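Local coordinates for GDSL-like protein (Roseburia intestinalis L1-82, PDB 6HFZ), which is a two-domain esterase active on acetylated mannans, removing acetyl groups from these polysaccharides, at residues Ala32-Thr43 / Glu99-Asn110; Pro165-Ile173 / Leu201-Phe209. One frame throughout, in Å; residues are numbered along the deposited sequence.

Interaction 1 of 2, residues Ala32-Thr43 / Glu99-Asn110. With ACT (acetate ion), chain E.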
loop_
_atom_site.group_PDB
_atom_site.type_symbol
_atom_site.label_atom_id
_atom_site.label_comp_id
_atom_site.label_asym_id
_atom_site.label_seq_id
_atom_site.Cartn_x
_atom_site.Cartn_y
_atom_site.Cartn_z
ATOM N N ALA A 32 -15.922 16.285 -14.453
ATOM C CA ALA A 32 -14.992 15.167 -14.678
ATOM C C ALA A 32 -14.231 14.871 -13.368
ATOM O O ALA A 32 -13.680 15.770 -12.754
ATOM C CB ALA A 32 -14.054 15.499 -15.803
ATOM N N LEU A 33 -14.238 13.597 -12.935
ATOM C CA LEU A 33 -13.740 13.224 -11.628
ATOM C C LEU A 33 -12.837 11.996 -11.734
ATOM O O LEU A 33 -13.042 11.093 -12.561
ATOM C CB LEU A 33 -14.928 12.967 -10.702
ATOM C CG LEU A 33 -15.767 14.198 -10.397
ATOM C CD1 LEU A 33 -17.138 13.798 -9.874
ATOM C CD2 LEU A 33 -15.057 15.141 -9.433
ATOM N N ASN A 34 -11.818 11.987 -10.866
ATOM C CA ASN A 34 -10.827 10.943 -10.822
ATOM C C ASN A 34 -11.057 10.092 -9.556
ATOM O O ASN A 34 -10.998 10.600 -8.470
ATOM C CB ASN A 34 -9.440 11.586 -10.819
ATOM C CG ASN A 34 -9.127 12.312 -12.114
ATOM O OD1 ASN A 34 -9.544 11.893 -13.189
ATOM N ND2 ASN A 34 -8.341 13.366 -12.036
ATOM N N ILE A 35 -11.345 8.812 -9.755
ATOM C CA ILE A 35 -11.697 7.871 -8.701
ATOM C C ILE A 35 -10.510 6.915 -8.507
ATOM O O ILE A 35 -10.236 6.134 -9.431
ATOM C CB ILE A 35 -12.974 7.119 -9.124
ATOM C CG1 ILE A 35 -14.126 8.066 -9.504
ATOM C CG2 ILE A 35 -13.398 6.108 -8.056
ATOM C CD1 ILE A 35 -14.571 9.024 -8.417
ATOM N N ALA A 36 -9.838 6.965 -7.339
ATOM C CA ALA A 36 -8.609 6.259 -7.160
ATOM C C ALA A 36 -8.672 5.271 -5.991
ATOM O O ALA A 36 -9.437 5.423 -5.060
ATOM C CB ALA A 36 -7.487 7.230 -6.991
ATOM N N PHE A 37 -7.747 4.322 -6.051
ATOM C CA PHE A 37 -7.616 3.250 -5.064
ATOM C C PHE A 37 -6.140 2.957 -4.821
ATOM O O PHE A 37 -5.417 2.741 -5.761
ATOM C CB PHE A 37 -8.272 1.973 -5.587
ATOM C CG PHE A 37 -9.697 2.150 -6.029
ATOM C CD1 PHE A 37 -9.987 2.695 -7.273
ATOM C CD2 PHE A 37 -10.758 1.732 -5.229
ATOM C CE1 PHE A 37 -11.290 2.851 -7.690
ATOM C CE2 PHE A 37 -12.061 1.962 -5.625
ATOM C CZ PHE A 37 -12.321 2.495 -6.860
ATOM N N LEU A 38 -5.716 2.979 -3.540
ATOM C CA LEU A 38 -4.354 2.716 -3.144
ATOM C C LEU A 38 -4.397 1.590 -2.102
ATOM O O LEU A 38 -5.045 1.680 -1.095
ATOM C CB LEU A 38 -3.707 3.991 -2.595
ATOM C CG LEU A 38 -2.230 3.875 -2.188
ATOM C CD1 LEU A 38 -1.356 3.858 -3.422
ATOM C CD2 LEU A 38 -1.830 5.032 -1.275
ATOM N N GLY A 39 -3.685 0.525 -2.383
ATOM C CA GLY A 39 -3.764 -0.659 -1.576
ATOM C C GLY A 39 -2.837 -1.750 -2.069
ATOM O O GLY A 39 -1.988 -1.493 -2.929
ATOM N N GLY A 40 -2.990 -2.958 -1.478
ATOM C CA GLY A 40 -2.278 -4.211 -1.814
ATOM C C GLY A 40 -2.959 -5.022 -2.909
ATOM O O GLY A 40 -3.619 -4.458 -3.790
ATOM N N SER A 41 -2.806 -6.347 -2.866
ATOM C CA SER A 41 -3.213 -7.192 -4.009
ATOM C C SER A 41 -4.734 -7.235 -4.188
ATOM O O SER A 41 -5.227 -7.357 -5.311
ATOM C CB SER A 41 -2.717 -8.583 -3.874
ATOM O OG SER A 41 -3.275 -9.139 -2.722
ATOM N N ILE A 42 -5.458 -7.098 -3.080
ATOM C CA ILE A 42 -6.941 -7.137 -3.140
ATOM C C ILE A 42 -7.426 -5.914 -3.913
ATOM O O ILE A 42 -8.379 -6.020 -4.695
ATOM C CB ILE A 42 -7.569 -7.272 -1.741
ATOM C CG1 ILE A 42 -7.081 -8.520 -1.013
ATOM C CG2 ILE A 42 -9.092 -7.200 -1.823
ATOM C CD1 ILE A 42 -7.566 -8.589 0.407
ATOM N N THR A 43 -6.761 -4.764 -3.748
ATOM C CA THR A 43 -7.069 -3.565 -4.530
ATOM C C THR A 43 -6.627 -3.771 -5.988
ATOM O O THR A 43 -7.357 -3.405 -6.901
ATOM C CB THR A 43 -6.427 -2.336 -3.866
ATOM O OG1 THR A 43 -7.031 -2.098 -2.577
ATOM C CG2 THR A 43 -6.490 -1.084 -4.708
ATOM N N GLU A 99 -4.010 13.335 -9.733
ATOM C CA GLU A 99 -4.976 14.365 -9.298
ATOM C C GLU A 99 -6.301 13.741 -8.871
ATOM O O GLU A 99 -7.374 14.074 -9.378
ATOM C CB GLU A 99 -5.214 15.402 -10.402
ATOM C CG GLU A 99 -3.966 16.219 -10.710
ATOM C CD GLU A 99 -4.129 17.110 -11.938
ATOM O OE1 GLU A 99 -3.965 18.329 -11.788
ATOM O OE2 GLU A 99 -4.394 16.576 -13.051
ATOM N N PRO A 100 -6.300 12.825 -7.885
ATOM C CA PRO A 100 -7.513 12.088 -7.556
ATOM C C PRO A 100 -8.500 13.000 -6.815
ATOM O O PRO A 100 -8.087 13.905 -6.049
ATOM C CB PRO A 100 -6.977 10.976 -6.618
ATOM C CG PRO A 100 -5.783 11.647 -5.932
ATOM C CD PRO A 100 -5.153 12.465 -7.049
ATOM N N ASP A 101 -9.792 12.707 -6.981
ATOM C CA ASP A 101 -10.903 13.407 -6.303
ATOM C C ASP A 101 -11.493 12.570 -5.155
ATOM O O ASP A 101 -11.978 13.109 -4.140
ATOM C CB ASP A 101 -11.966 13.785 -7.333
ATOM C CG ASP A 101 -11.443 14.805 -8.351
ATOM O OD1 ASP A 101 -11.058 15.935 -7.910
ATOM O OD2 ASP A 101 -11.324 14.436 -9.572
ATOM N N PHE A 102 -11.283 11.267 -5.237
ATOM C CA PHE A 102 -11.741 10.280 -4.295
ATOM C C PHE A 102 -10.650 9.205 -4.218
ATOM O O PHE A 102 -10.152 8.791 -5.262
ATOM C CB PHE A 102 -13.059 9.680 -4.802
ATOM C CG PHE A 102 -13.563 8.468 -4.044
ATOM C CD1 PHE A 102 -14.396 8.616 -2.952
ATOM C CD2 PHE A 102 -13.267 7.184 -4.495
ATOM C CE1 PHE A 102 -14.867 7.499 -2.260
ATOM C CE2 PHE A 102 -13.759 6.070 -3.827
ATOM C CZ PHE A 102 -14.561 6.238 -2.714
ATOM N N VAL A 103 -10.240 8.845 -2.998
ATOM C CA VAL A 103 -9.187 7.875 -2.745
ATOM C C VAL A 103 -9.694 6.875 -1.695
ATOM O O VAL A 103 -10.035 7.297 -0.599
ATOM C CB VAL A 103 -7.910 8.548 -2.189
ATOM C CG1 VAL A 103 -6.846 7.493 -1.868
ATOM C CG2 VAL A 103 -7.377 9.602 -3.157
ATOM N N ILE A 104 -9.721 5.601 -2.068
ATOM C CA ILE A 104 -9.814 4.479 -1.101
ATOM C C ILE A 104 -8.407 4.037 -0.717
ATOM O O ILE A 104 -7.528 3.828 -1.618
ATOM C CB ILE A 104 -10.637 3.316 -1.672
ATOM C CG1 ILE A 104 -12.122 3.612 -1.450
ATOM C CG2 ILE A 104 -10.205 1.962 -1.039
ATOM C CD1 ILE A 104 -13.078 2.688 -2.161
ATOM N N ILE A 105 -8.195 3.909 0.593
ATOM C CA ILE A 105 -6.970 3.410 1.113
ATOM C C ILE A 105 -7.225 2.035 1.747
ATOM O O ILE A 105 -8.060 1.906 2.617
ATOM C CB ILE A 105 -6.354 4.392 2.117
ATOM C CG1 ILE A 105 -5.965 5.721 1.478
ATOM C CG2 ILE A 105 -5.166 3.741 2.798
ATOM C CD1 ILE A 105 -5.506 6.732 2.451
ATOM N N GLU A 106 -6.481 1.013 1.318
ATOM C CA GLU A 106 -6.822 -0.374 1.617
ATOM C C GLU A 106 -5.546 -1.172 1.905
ATOM O O GLU A 106 -4.964 -1.783 0.979
ATOM C CB GLU A 106 -7.584 -0.917 0.406
ATOM C CG GLU A 106 -8.186 -2.301 0.549
ATOM C CD GLU A 106 -7.240 -3.477 0.439
ATOM O OE1 GLU A 106 -7.072 -4.174 1.490
ATOM O OE2 GLU A 106 -6.621 -3.677 -0.660
ATOM N N PHE A 107 -5.125 -1.167 3.180
ATOM C CA PHE A 107 -3.870 -1.803 3.597
ATOM C C PHE A 107 -4.054 -2.662 4.862
ATOM O O PHE A 107 -3.079 -3.100 5.458
ATOM C CB PHE A 107 -2.770 -0.757 3.829
ATOM C CG PHE A 107 -2.147 -0.206 2.576
ATOM C CD1 PHE A 107 -1.443 -1.045 1.703
ATOM C CD2 PHE A 107 -2.308 1.122 2.224
ATOM C CE1 PHE A 107 -0.830 -0.535 0.562
ATOM C CE2 PHE A 107 -1.777 1.600 1.026
ATOM C CZ PHE A 107 -1.002 0.789 0.227
ATOM N N SER A 108 -5.303 -2.843 5.326
ATOM C CA SER A 108 -5.542 -3.490 6.633
ATOM C C SER A 108 -5.294 -5.010 6.660
ATOM O O SER A 108 -5.309 -5.578 7.778
ATOM C CB SER A 108 -6.935 -3.132 7.170
ATOM O OG SER A 108 -7.095 -1.715 7.163
ATOM N N VAL A 109 -5.021 -5.682 5.514
ATOM C CA VAL A 109 -4.545 -7.062 5.562
ATOM C C VAL A 109 -3.166 -7.168 4.903
ATOM O O VAL A 109 -2.722 -8.288 4.487
ATOM C CB VAL A 109 -5.536 -8.057 4.945
ATOM C CG1 VAL A 109 -6.786 -8.203 5.821
ATOM C CG2 VAL A 109 -5.932 -7.718 3.516
ATOM N N ASN A 110 -2.466 -6.047 4.803
ATOM C CA ASN A 110 -1.081 -6.024 4.350
ATOM C C ASN A 110 -0.182 -5.584 5.511
ATOM O O ASN A 110 0.753 -6.299 5.903
ATOM C CB ASN A 110 -0.885 -5.083 3.157
ATOM C CG ASN A 110 -1.460 -5.642 1.877
ATOM O OD1 ASN A 110 -2.572 -5.280 1.484
ATOM N ND2 ASN A 110 -0.755 -6.604 1.282
HETATM C C ACT E . -1.882 -8.974 -0.640
HETATM O O ACT E . -1.488 -10.136 -0.968
HETATM O OXT ACT E . -1.321 -7.940 -1.013
HETATM C CH3 ACT E . -3.070 -8.779 0.247
HETATM O O HOH W 1 -11.005 16.071 -11.636
HETATM O O HOH W 2 -7.410 15.288 -14.058
HETATM O O HOH W 3 -4.789 -5.763 -0.506
#
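Glu-106 OE2 is gripped by Thr-43 OG1, 2.5 Å away on the anti lone pair of the carboxylate, and by water 3, which also bonds to Asn-110 OD1. Glu-106 CG lies anti to the backbone N (chi1 -173°) and the chain then bends at chi2, which brings OE2 to Thr-43. Acetate OXT receives Ser-41 N (2.9 Å) and Asn-110 ND2 (2.7 Å). Gly-81 N also bonds to the acetate, consistent with the oxyanion hole of this family. Strands 32-39 and 102-106 run parallel, as neighbours in the central sheet of the SGNH hydrolase fold. Phe-37 CE2 lies alongside Ile-104 CD1 at 3.7 Å. Ala-36 CB meets Pro-100 CB on the other face. At the end of strand 32-39, Gly-39 CA sits over a face of the Phe-107 ring, 3.8 Å from its centroid. Leu-38 CG touches Phe-107 CE2 at 4.0 Å. With an alanine here, Gly-39 CA and Leu-38 CG would probably lose the ring they pack on, leaving a gap beside the strand end. Before the strands pair, Asn-34 N donates to Asp-101 OD2 at 2.8 Å. Asp-101 OD1 forms a salt bridge with Arg-26. In return, Asp-101 N bonds to Asn-34 O.

Interaction 2 of 2, residues Pro165-Ile173 / Leu201-Phe209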
loop_
_atom_site.group_PDB
_atom_site.type_symbol
_atom_site.label_atom_id
_atom_site.label_comp_id
_atom_site.label_asym_id
_atom_site.label_seq_id
_atom_site.Cartn_x
_atom_site.Cartn_y
_atom_site.Cartn_z
ATOM N N PRO A 165 -14.233 8.628 7.067
ATOM C CA PRO A 165 -15.140 7.493 6.891
ATOM C C PRO A 165 -14.354 6.200 6.674
ATOM O O PRO A 165 -13.302 6.229 6.033
ATOM C CB PRO A 165 -15.991 7.853 5.675
ATOM C CG PRO A 165 -15.250 8.971 4.966
ATOM C CD PRO A 165 -14.353 9.626 6.003
ATOM N N ALA A 166 -14.887 5.080 7.205
ATOM C CA ALA A 166 -14.205 3.804 7.110
ATOM C C ALA A 166 -15.244 2.686 7.052
ATOM O O ALA A 166 -16.231 2.723 7.842
ATOM C CB ALA A 166 -13.337 3.596 8.301
ATOM N N VAL A 167 -14.986 1.692 6.206
ATOM C CA VAL A 167 -15.832 0.533 6.159
ATOM C C VAL A 167 -14.997 -0.737 6.351
ATOM O O VAL A 167 -13.803 -0.784 5.937
ATOM C CB VAL A 167 -16.680 0.485 4.876
ATOM C CG1 VAL A 167 -17.665 1.646 4.826
ATOM C CG2 VAL A 167 -15.845 0.435 3.613
ATOM N N SER A 168 -15.651 -1.788 6.868
ATOM C CA SER A 168 -14.955 -3.006 7.305
ATOM C C SER A 168 -15.647 -4.280 6.852
ATOM O O SER A 168 -16.854 -4.413 7.010
ATOM C CB SER A 168 -14.790 -3.005 8.800
ATOM O OG SER A 168 -14.227 -4.222 9.255
HETATM N N MSE A 169 -14.840 -5.262 6.400
HETATM C CA MSE A 169 -15.294 -6.626 6.133
HETATM C C MSE A 169 -15.224 -7.508 7.380
HETATM O O MSE A 169 -15.852 -8.570 7.442
HETATM C CB MSE A 169 -14.489 -7.266 4.996
HETATM C CG MSE A 169 -14.287 -6.302 3.813
HETATM SE SE MSE A 169 -16.015 -5.619 3.142
HETATM C CE MSE A 169 -15.464 -3.757 3.009
ATOM N N GLN A 170 -14.474 -7.057 8.390
ATOM C CA GLN A 170 -14.294 -7.833 9.618
ATOM C C GLN A 170 -15.616 -7.952 10.390
ATOM O O GLN A 170 -15.823 -8.947 11.097
ATOM C CB GLN A 170 -13.204 -7.186 10.471
ATOM C CG GLN A 170 -12.727 -7.948 11.697
ATOM C CD GLN A 170 -11.574 -7.298 12.431
ATOM O OE1 GLN A 170 -11.694 -6.164 12.887
ATOM N NE2 GLN A 170 -10.471 -8.025 12.644
ATOM N N SER A 171 -16.439 -6.919 10.301
ATOM C CA SER A 171 -17.749 -6.802 10.988
ATOM C C SER A 171 -18.957 -7.047 10.071
ATOM O O SER A 171 -20.126 -6.852 10.527
ATOM C CB SER A 171 -17.823 -5.461 11.653
ATOM O OG SER A 171 -17.540 -4.440 10.724
ATOM N N THR A 172 -18.735 -7.507 8.821
ATOM C CA THR A 172 -19.823 -7.776 7.885
ATOM C C THR A 172 -19.712 -9.168 7.239
ATOM O O THR A 172 -20.614 -9.995 7.445
ATOM C CB THR A 172 -19.869 -6.732 6.781
ATOM O OG1 THR A 172 -18.539 -6.597 6.257
ATOM C CG2 THR A 172 -20.410 -5.414 7.265
ATOM N N ILE A 173 -18.652 -9.431 6.467
ATOM C CA ILE A 173 -18.478 -10.716 5.777
ATOM C C ILE A 173 -18.003 -11.818 6.744
ATOM O O ILE A 173 -18.515 -12.931 6.754
ATOM C CB ILE A 173 -17.515 -10.567 4.587
ATOM C CG1 ILE A 173 -17.990 -9.466 3.629
ATOM C CG2 ILE A 173 -17.360 -11.890 3.876
ATOM C CD1 ILE A 173 -17.110 -9.340 2.395
ATOM N N LEU A 201 -19.050 -8.999 -2.957
ATOM C CA LEU A 201 -19.470 -8.761 -1.525
ATOM C C LEU A 201 -18.711 -7.556 -0.948
ATOM O O LEU A 201 -19.294 -6.684 -0.265
ATOM C CB LEU A 201 -19.173 -10.026 -0.713
ATOM C CG LEU A 201 -20.266 -10.628 0.157
ATOM C CD1 LEU A 201 -21.662 -10.270 -0.310
ATOM C CD2 LEU A 201 -20.084 -12.128 0.250
ATOM N N VAL A 202 -17.417 -7.445 -1.235
ATOM C CA VAL A 202 -16.616 -6.358 -0.682
ATOM C C VAL A 202 -17.148 -5.024 -1.220
ATOM O O VAL A 202 -17.332 -4.034 -0.470
ATOM C CB VAL A 202 -15.100 -6.534 -0.919
ATOM C CG1 VAL A 202 -14.294 -5.263 -0.694
ATOM C CG2 VAL A 202 -14.562 -7.680 -0.067
ATOM N N ALA A 203 -17.373 -4.986 -2.539
ATOM C CA ALA A 203 -17.881 -3.807 -3.183
ATOM C C ALA A 203 -19.258 -3.485 -2.611
ATOM O O ALA A 203 -19.589 -2.355 -2.503
ATOM C CB ALA A 203 -17.919 -4.006 -4.675
ATOM N N SER A 204 -20.090 -4.507 -2.377
ATOM C CA SER A 204 -21.463 -4.253 -1.900
ATOM C C SER A 204 -21.426 -3.536 -0.542
ATOM O O SER A 204 -22.270 -2.701 -0.261
ATOM C CB SER A 204 -22.286 -5.532 -1.827
ATOM O OG SER A 204 -21.866 -6.342 -0.736
ATOM N N VAL A 205 -20.424 -3.857 0.297
ATOM C CA VAL A 205 -20.333 -3.228 1.604
ATOM C C VAL A 205 -19.988 -1.742 1.396
ATOM O O VAL A 205 -20.530 -0.879 2.065
ATOM C CB VAL A 205 -19.342 -3.957 2.535
ATOM C CG1 VAL A 205 -19.096 -3.152 3.788
ATOM C CG2 VAL A 205 -19.770 -5.396 2.868
ATOM N N ILE A 206 -19.080 -1.467 0.453
ATOM C CA ILE A 206 -18.627 -0.127 0.219
ATOM C C ILE A 206 -19.777 0.687 -0.392
ATOM O O ILE A 206 -20.023 1.820 0.028
ATOM C CB ILE A 206 -17.392 -0.120 -0.689
ATOM C CG1 ILE A 206 -16.197 -0.789 -0.001
ATOM C CG2 ILE A 206 -17.084 1.306 -1.105
ATOM C CD1 ILE A 206 -15.076 -1.222 -0.953
ATOM N N THR A 207 -20.462 0.116 -1.377
ATOM C CA THR A 207 -21.521 0.875 -2.110
ATOM C C THR A 207 -22.740 1.122 -1.184
ATOM O O THR A 207 -23.422 2.131 -1.336
ATOM C CB THR A 207 -21.837 0.251 -3.471
ATOM O OG1 THR A 207 -22.373 -1.052 -3.291
ATOM C CG2 THR A 207 -20.645 0.142 -4.398
ATOM N N TYR A 208 -23.033 0.203 -0.245
ATOM C CA TYR A 208 -24.052 0.431 0.778
ATOM C C TYR A 208 -23.830 1.790 1.456
ATOM O O TYR A 208 -24.749 2.633 1.603
ATOM C CB TYR A 208 -24.025 -0.673 1.836
ATOM C CG TYR A 208 -25.011 -0.419 2.936
ATOM C CD1 TYR A 208 -26.322 -0.831 2.764
ATOM C CD2 TYR A 208 -24.674 0.220 4.119
ATOM C CE1 TYR A 208 -27.275 -0.599 3.735
ATOM C CE2 TYR A 208 -25.623 0.453 5.106
ATOM C CZ TYR A 208 -26.930 0.055 4.893
ATOM O OH TYR A 208 -27.924 0.237 5.803
ATOM N N PHE A 209 -22.571 2.046 1.834
ATOM C CA PHE A 209 -22.207 3.258 2.528
ATOM C C PHE A 209 -22.298 4.444 1.560
ATOM O O PHE A 209 -22.855 5.474 1.930
ATOM C CB PHE A 209 -20.805 3.135 3.138
ATOM C CG PHE A 209 -20.287 4.400 3.771
ATOM C CD1 PHE A 209 -20.799 4.821 4.989
ATOM C CD2 PHE A 209 -19.320 5.163 3.146
ATOM C CE1 PHE A 209 -20.352 5.998 5.568
ATOM C CE2 PHE A 209 -18.860 6.331 3.736
ATOM C CZ PHE A 209 -19.350 6.715 4.960
#
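Val-205 meets the bent side chain of Met-169, a selenomethionine, and these two residues with Val-167 bury much of the contact. Met-169 CE lies 3.8 Å from Val-205 CG1. The selenium sits beside CB and CG2 of the same valine. The two side chains lie antiparallel alongside one another. The bend of Met-169 at chi2 (-56°) and again at chi3 turns the chain end back over the helix, although CB itself does not point there. Met-169 SE also comes within 4.1 Å of Val-202 CG2. The methyl Val-205 CG2 also meets Thr-172 OG1, tip to tip, at 3.8 Å. Thr-172 OG1 is held by a bond to Ser-168 O (2.9 Å), made in the carbonyl plane on a lone pair. Helix 196-215 covers one face of the central sheet here, at the strand 166-168 side. The strand and the helix segment run roughly antiparallel, at 145°, with axes 8.6 Å apart. Helix 55-66 flanks this helix, its Tyr-55 touching Val-202 and Ile-206. Val-167 points at the helix and splits its branches. Val-167 CG2 is 3.8 Å from Ile-206 CG1, the two side chains crossing at about a right angle. Val-167 CG1 reaches Phe-209 CB and CG. The Phe-209 ring extends on to Pro-165, whose CB is 3.6 Å from Phe-209 CZ. At the far end Ile-173 CD1 touches both Leu-201 CB and Val-202 CG2. Ser-168 faces away from the helix; its OG accepts from Gln-170 N in an ST turn and bonds to Gln-152.

How the interactions relate
Both contacts draw on one central sheet. Strand 136-141 lies between strand 102-106 of interaction 1 and strand 166-168 of interaction 2. Their centres are 14 Å apart and their nearest atoms about 4 Å, without touching. Tyr-55 bridges them: it bonds to Thr-43 OG1 and touches Glu-106, and it also packs on Val-202 and Ile-206. Asn-142 is likewise shared, bonding to Glu-106 OE1 and meeting Met-169. Interaction 1 carries Ser-41, the probable nucleophile, beside the acetate. Asp-190 and His-193, its likely triad partners, lie in the chain between the two segments of interaction 2, and His-193 NE2 also bonds to the acetate.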